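Local coordinates for protein minor fimbrium anchoring subunit Mfa2 (Porphyromonas gingivalis, PDB 5NFI) that tethers the minor fimbriae to the bacterial outer membrane through its interaction with Mfa1 and regulates fimbrial length, at residues S41-E46 with W56-E61; L28-F33 with I68-N73. All coordinates share one frame; numbering follows the deposited sequence.

Contact 1: S41-E46 with W56-E61; sequences SANVFE and WLIPLE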
loop_
_atom_site.group_PDB
_atom_site.type_symbol
_atom_site.label_atom_id
_atom_site.label_comp_id
_atom_site.label_asym_id
_atom_site.label_seq_id
_atom_site.Cartn_x
_atom_site.Cartn_y
_atom_site.Cartn_z
ATOM N N SER A 41 2.869 -17.362 -16.506
ATOM C CA SER A 41 3.249 -16.283 -17.396
ATOM C C SER A 41 3.734 -15.080 -16.600
ATOM O O SER A 41 3.097 -14.704 -15.618
ATOM C CB SER A 41 2.066 -15.901 -18.267
ATOM O OG SER A 41 2.370 -14.758 -19.039
ATOM N N ALA A 42 4.848 -14.472 -17.010
ATOM C CA ALA A 42 5.395 -13.309 -16.304
ATOM C C ALA A 42 5.780 -12.199 -17.269
ATOM O O ALA A 42 6.685 -12.364 -18.079
ATOM C CB ALA A 42 6.603 -13.712 -15.462
ATOM N N ASN A 43 5.109 -11.058 -17.169
ATOM C CA ASN A 43 5.292 -10.009 -18.166
ATOM C C ASN A 43 5.576 -8.634 -17.579
ATOM O O ASN A 43 5.040 -8.265 -16.529
ATOM C CB ASN A 43 4.059 -9.929 -19.060
ATOM C CG ASN A 43 3.676 -11.273 -19.634
ATOM O OD1 ASN A 43 4.315 -11.764 -20.568
ATOM N ND2 ASN A 43 2.637 -11.884 -19.075
ATOM N N VAL A 44 6.405 -7.869 -18.279
ATOM C CA VAL A 44 6.785 -6.540 -17.835
ATOM C C VAL A 44 6.493 -5.516 -18.927
ATOM O O VAL A 44 6.865 -5.712 -20.088
ATOM C CB VAL A 44 8.275 -6.497 -17.452
ATOM C CG1 VAL A 44 8.672 -5.102 -17.041
ATOM C CG2 VAL A 44 8.578 -7.508 -16.332
ATOM N N PHE A 45 5.810 -4.429 -18.579
ATOM C CA PHE A 45 5.510 -3.399 -19.578
ATOM C C PHE A 45 5.952 -2.021 -19.105
ATOM O O PHE A 45 5.463 -1.509 -18.098
ATOM C CB PHE A 45 4.014 -3.383 -19.922
ATOM C CG PHE A 45 3.453 -4.737 -20.244
ATOM C CD1 PHE A 45 3.786 -5.377 -21.420
ATOM C CD2 PHE A 45 2.592 -5.372 -19.366
ATOM C CE1 PHE A 45 3.274 -6.630 -21.715
ATOM C CE2 PHE A 45 2.078 -6.622 -19.651
ATOM C CZ PHE A 45 2.424 -7.254 -20.827
ATOM N N GLU A 46 6.894 -1.431 -19.827
ATOM C CA GLU A 46 7.317 -0.074 -19.550
ATOM C C GLU A 46 6.423 0.899 -20.327
ATOM O O GLU A 46 5.599 0.480 -21.123
ATOM C CB GLU A 46 8.795 0.108 -19.909
ATOM C CG GLU A 46 9.688 -1.022 -19.433
ATOM C CD GLU A 46 9.910 -1.020 -17.926
ATOM O OE1 GLU A 46 9.691 0.042 -17.286
ATOM O OE2 GLU A 46 10.311 -2.080 -17.381
ATOM N N TRP A 56 -3.430 -4.872 -22.870
ATOM C CA TRP A 56 -2.107 -5.488 -22.849
ATOM C C TRP A 56 -2.265 -6.996 -22.956
ATOM O O TRP A 56 -3.019 -7.590 -22.187
ATOM C CB TRP A 56 -1.343 -5.116 -21.566
ATOM C CG TRP A 56 -0.737 -3.741 -21.599
ATOM C CD1 TRP A 56 0.508 -3.406 -22.042
ATOM C CD2 TRP A 56 -1.355 -2.519 -21.182
ATOM N NE1 TRP A 56 0.707 -2.050 -21.927
ATOM C CE2 TRP A 56 -0.420 -1.483 -21.403
ATOM C CE3 TRP A 56 -2.605 -2.199 -20.644
ATOM C CZ2 TRP A 56 -0.698 -0.156 -21.111
ATOM C CZ3 TRP A 56 -2.878 -0.880 -20.350
ATOM C CH2 TRP A 56 -1.930 0.126 -20.584
ATOM N N LEU A 57 -1.568 -7.614 -23.907
ATOM C CA LEU A 57 -1.652 -9.058 -24.090
ATOM C C LEU A 57 -0.787 -9.803 -23.083
ATOM O O LEU A 57 0.392 -9.513 -22.927
ATOM C CB LEU A 57 -1.244 -9.448 -25.510
ATOM C CG LEU A 57 -1.305 -10.947 -25.850
ATOM C CD1 LEU A 57 -2.709 -11.535 -25.644
ATOM C CD2 LEU A 57 -0.830 -11.188 -27.265
ATOM N N ILE A 58 -1.401 -10.764 -22.408
ATOM C CA ILE A 58 -0.744 -11.637 -21.455
ATOM C C ILE A 58 -0.697 -13.019 -22.090
ATOM O O ILE A 58 -1.714 -13.720 -22.158
ATOM C CB ILE A 58 -1.492 -11.690 -20.095
ATOM C CG1 ILE A 58 -1.788 -10.281 -19.575
ATOM C CG2 ILE A 58 -0.697 -12.453 -19.064
ATOM C CD1 ILE A 58 -0.554 -9.403 -19.451
ATOM N N PRO A 59 0.474 -13.389 -22.619
ATOM C CA PRO A 59 0.694 -14.701 -23.226
ATOM C C PRO A 59 0.309 -15.859 -22.311
ATOM O O PRO A 59 0.660 -15.848 -21.125
ATOM C CB PRO A 59 2.195 -14.697 -23.495
ATOM C CG PRO A 59 2.491 -13.284 -23.781
ATOM C CD PRO A 59 1.603 -12.482 -22.882
ATOM N N LEU A 60 -0.428 -16.820 -22.867
ATOM C CA LEU A 60 -0.703 -18.095 -22.211
ATOM C C LEU A 60 -0.536 -19.181 -23.264
ATOM O O LEU A 60 -0.293 -18.872 -24.424
ATOM C CB LEU A 60 -2.107 -18.134 -21.612
ATOM C CG LEU A 60 -2.509 -17.038 -20.629
ATOM C CD1 LEU A 60 -3.954 -17.219 -20.282
ATOM C CD2 LEU A 60 -1.671 -17.132 -19.385
ATOM N N GLU A 61 -0.663 -20.449 -22.888
ATOM C CA GLU A 61 -0.504 -21.515 -23.871
ATOM C C GLU A 61 -1.518 -22.630 -23.715
ATOM O O GLU A 61 -2.302 -22.898 -24.623
ATOM C CB GLU A 61 0.906 -22.092 -23.797
ATOM C CG GLU A 61 1.950 -21.116 -24.268
ATOM C CD GLU A 61 3.343 -21.604 -24.038
ATOM O OE1 GLU A 61 3.518 -22.824 -23.813
ATOM O OE2 GLU A 61 4.262 -20.760 -24.074
#
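Phe45 and Trp56 meet with their side chains running past one another in opposite directions. Trp56 CD1 sits over one face of the Phe45 ring, displaced toward its rim and 3.7 Å from Phe45 CG. The planes are inclined at 41° and the centroids of the Phe45 ring and the five-membered ring of Trp56 lie 4.8 Å apart, an oblique aromatic pair. At the edge of the same Phe45 ring, near its plane, comes the delta methyl of Ile58, with CD1 3.8 Å from Phe45 CE2. Both branches of Ile58 are used: CG1 is anti to the carbonyl carbon (chi1 -50°) and carries CD1 toward Phe45, while CG2 is directed at the Asn43 amide, 3.4 Å from ND2. The strand axes approach to 7.1 Å at 152°, and no backbone hydrogen bond joins them. Strand 39-45 pairs instead with strand 28-33, and strand 56-60 with strand 3-10, consistent with facing layers of the beta-sandwich expected of the transthyretin clan. Between the two strands the Asn43 amide and the Pro59 ring cross obliquely, OD1 lying 3.6 Å from Pro59 CD. The polar link is Ser41, whose OG donates to Pro59 O at 2.9 Å, in the carbonyl plane. That hydroxyl also accepts a bond from Asn43 ND2, which lies 2.9 Å from Ser41 OG; the oxygen is thus gripped from its own strand while it reaches across. Beyond it, Leu60 CD2 approaches Ser41 CB, and the Trp56 indole also makes a cation-pi contact with Lys54.

Contact 2: L28-F33 with I68-N73; sequences LNVYAF and IFAWGN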
loop_
_atom_site.group_PDB
_atom_site.type_symbol
_atom_site.label_atom_id
_atom_site.label_comp_id
_atom_site.label_asym_id
_atom_site.label_seq_id
_atom_site.Cartn_x
_atom_site.Cartn_y
_atom_site.Cartn_z
ATOM N N LEU A 28 4.255 -1.855 -15.504
ATOM C CA LEU A 28 3.426 -2.974 -15.064
ATOM C C LEU A 28 4.226 -4.270 -14.980
ATOM O O LEU A 28 5.118 -4.520 -15.786
ATOM C CB LEU A 28 2.229 -3.179 -16.013
ATOM C CG LEU A 28 1.076 -2.170 -15.922
ATOM C CD1 LEU A 28 0.143 -2.344 -17.088
ATOM C CD2 LEU A 28 0.307 -2.277 -14.585
ATOM N N ASN A 29 3.900 -5.076 -13.979
ATOM C CA ASN A 29 4.364 -6.440 -13.871
ATOM C C ASN A 29 3.100 -7.293 -13.762
ATOM O O ASN A 29 2.400 -7.253 -12.751
ATOM C CB ASN A 29 5.280 -6.642 -12.654
ATOM C CG ASN A 29 6.606 -5.883 -12.759
ATOM O OD1 ASN A 29 6.657 -4.657 -12.649
ATOM N ND2 ASN A 29 7.689 -6.623 -12.903
ATOM N N VAL A 30 2.789 -8.045 -14.806
ATOM C CA VAL A 30 1.547 -8.798 -14.855
ATOM C C VAL A 30 1.833 -10.293 -14.923
ATOM O O VAL A 30 2.556 -10.762 -15.816
ATOM C CB VAL A 30 0.691 -8.362 -16.051
ATOM C CG1 VAL A 30 -0.674 -8.990 -15.971
ATOM C CG2 VAL A 30 0.565 -6.863 -16.050
ATOM N N TYR A 31 1.277 -11.031 -13.967
ATOM C CA TYR A 31 1.533 -12.461 -13.829
ATOM C C TYR A 31 0.258 -13.257 -14.043
ATOM O O TYR A 31 -0.842 -12.785 -13.732
ATOM C CB TYR A 31 2.122 -12.778 -12.442
ATOM C CG TYR A 31 3.351 -11.969 -12.144
ATOM C CD1 TYR A 31 4.580 -12.341 -12.657
ATOM C CD2 TYR A 31 3.280 -10.812 -11.372
ATOM C CE1 TYR A 31 5.703 -11.599 -12.409
ATOM C CE2 TYR A 31 4.403 -10.054 -11.125
ATOM C CZ TYR A 31 5.615 -10.461 -11.650
ATOM O OH TYR A 31 6.751 -9.726 -11.425
ATOM N N ALA A 32 0.407 -14.471 -14.563
ATOM C CA ALA A 32 -0.735 -15.362 -14.745
ATOM C C ALA A 32 -0.512 -16.638 -13.946
ATOM O O ALA A 32 0.528 -17.286 -14.065
ATOM C CB ALA A 32 -0.954 -15.674 -16.216
ATOM N N PHE A 33 -1.487 -16.972 -13.110
ATOM C CA PHE A 33 -1.451 -18.203 -12.342
ATOM C C PHE A 33 -2.610 -19.059 -12.807
ATOM O O PHE A 33 -3.643 -18.533 -13.233
ATOM C CB PHE A 33 -1.516 -17.908 -10.838
ATOM C CG PHE A 33 -0.280 -17.226 -10.315
ATOM C CD1 PHE A 33 0.012 -15.922 -10.676
ATOM C CD2 PHE A 33 0.609 -17.904 -9.511
ATOM C CE1 PHE A 33 1.158 -15.307 -10.235
ATOM C CE2 PHE A 33 1.762 -17.294 -9.068
ATOM C CZ PHE A 33 2.035 -15.995 -9.429
ATOM N N ILE A 68 -5.115 -13.305 -13.152
ATOM C CA ILE A 68 -4.005 -12.423 -13.416
ATOM C C ILE A 68 -3.781 -11.491 -12.228
ATOM O O ILE A 68 -4.730 -10.905 -11.701
ATOM C CB ILE A 68 -4.245 -11.640 -14.708
ATOM C CG1 ILE A 68 -3.558 -12.375 -15.862
ATOM C CG2 ILE A 68 -3.732 -10.217 -14.596
ATOM C CD1 ILE A 68 -4.011 -11.954 -17.224
ATOM N N PHE A 69 -2.529 -11.385 -11.788
ATOM C CA PHE A 69 -2.154 -10.440 -10.740
ATOM C C PHE A 69 -1.344 -9.312 -11.368
ATOM O O PHE A 69 -0.442 -9.556 -12.171
ATOM C CB PHE A 69 -1.353 -11.137 -9.637
ATOM C CG PHE A 69 -2.066 -12.320 -9.014
ATOM C CD1 PHE A 69 -3.442 -12.310 -8.836
ATOM C CD2 PHE A 69 -1.361 -13.444 -8.622
ATOM C CE1 PHE A 69 -4.098 -13.389 -8.273
ATOM C CE2 PHE A 69 -2.015 -14.526 -8.064
ATOM C CZ PHE A 69 -3.385 -14.493 -7.891
ATOM N N ALA A 70 -1.666 -8.073 -11.034
ATOM C CA ALA A 70 -0.974 -6.975 -11.697
ATOM C C ALA A 70 -0.391 -5.967 -10.704
ATOM O O ALA A 70 -1.041 -5.540 -9.739
ATOM C CB ALA A 70 -1.901 -6.275 -12.681
ATOM N N TRP A 71 0.842 -5.570 -10.975
ATOM C CA TRP A 71 1.529 -4.646 -10.101
ATOM C C TRP A 71 1.982 -3.428 -10.860
ATOM O O TRP A 71 2.597 -3.543 -11.918
ATOM C CB TRP A 71 2.714 -5.332 -9.443
ATOM C CG TRP A 71 2.310 -6.389 -8.467
ATOM C CD1 TRP A 71 2.140 -7.721 -8.716
ATOM C CD2 TRP A 71 2.034 -6.200 -7.070
ATOM N NE1 TRP A 71 1.778 -8.378 -7.558
ATOM C CE2 TRP A 71 1.705 -7.465 -6.534
ATOM C CE3 TRP A 71 2.035 -5.085 -6.221
ATOM C CZ2 TRP A 71 1.391 -7.645 -5.189
ATOM C CZ3 TRP A 71 1.711 -5.266 -4.879
ATOM C CH2 TRP A 71 1.400 -6.536 -4.378
ATOM N N GLY A 72 1.670 -2.262 -10.311
ATOM C CA GLY A 72 1.986 -1.008 -10.952
ATOM C C GLY A 72 3.078 -0.288 -10.215
ATOM O O GLY A 72 3.008 -0.127 -8.996
ATOM N N ASN A 73 4.080 0.132 -10.982
ATOM C CA ASN A 73 5.236 0.873 -10.495
ATOM C C ASN A 73 6.118 0.088 -9.530
ATOM O O ASN A 73 6.598 0.630 -8.547
ATOM C CB ASN A 73 4.790 2.171 -9.836
ATOM C CG ASN A 73 3.949 3.011 -10.747
ATOM O OD1 ASN A 73 4.090 2.947 -11.977
ATOM N ND2 ASN A 73 3.062 3.810 -10.161
#
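Val30 and Ile68 form the apolar centre, their side chains slanting across each other with Val30 CG1 3.6 Å from Ile68 CG2. The Val30 methyl reaches this position because CG1 is anti to the backbone N (chi1 -171°). Ala70 CB lies near the second methyl, Val30 CG2, and Phe9 and Val7 of strand 3-10 pack against this face. The backbones beneath, with axes 4.7 Å apart, run in a regular antiparallel pairing within one layer of the sandwich. Its hydrogen-bonded pairs are Asn29 with Trp71 and Tyr31 with Phe69; the straightest bond, Tyr31 N to Phe69 O, is 2.9 Å long with an N-H...O angle of 173°. The aromatic side chains occupy the opposite face. There Phe69 CE2 lies over one face of the Phe33 ring, the planes inclined at 36° with centroids 5.0 Å apart. Trp71 CD1 comes instead to the edge of the Tyr31 ring, 4.0 Å from Tyr31 CE2, the two side chains crossing at about a right angle. Phe172 lies against Tyr31 and Phe33, and its carbonyl accepts the indole NE1-H of Trp71. Farther out, Asn73, just after the strand, bonds through OD1 to Ala26 N and through ND2 to Glu24 O and Thr111 O.

Overall arrangement
Contacts 1 and 2 have centres 8 Å apart and touch directly, because both segments of contact 1 meet strand 28-33 of contact 2. Backbone pairing continues from one to the other: Asn43 O lies 2.8 Å from Val30 N and Phe45 N 2.9 Å from Leu28 O, both probable hydrogen bonds, so strands 39-45, 28-33 and 64-72 are consecutive neighbours in one layer. Strand 56-60 belongs to the facing layer, and its side chains bridge to contact 2 by packing, with Ile58 CD1 3.5 Å from Val30 CG1 and Leu60 CD2 3.6 Å from Ala32 CB. Along the chain, both segments of 41-46/56-61 fall between those of 28-33/68-73. Contact 1 is partly buried; contact 2 is fully buried.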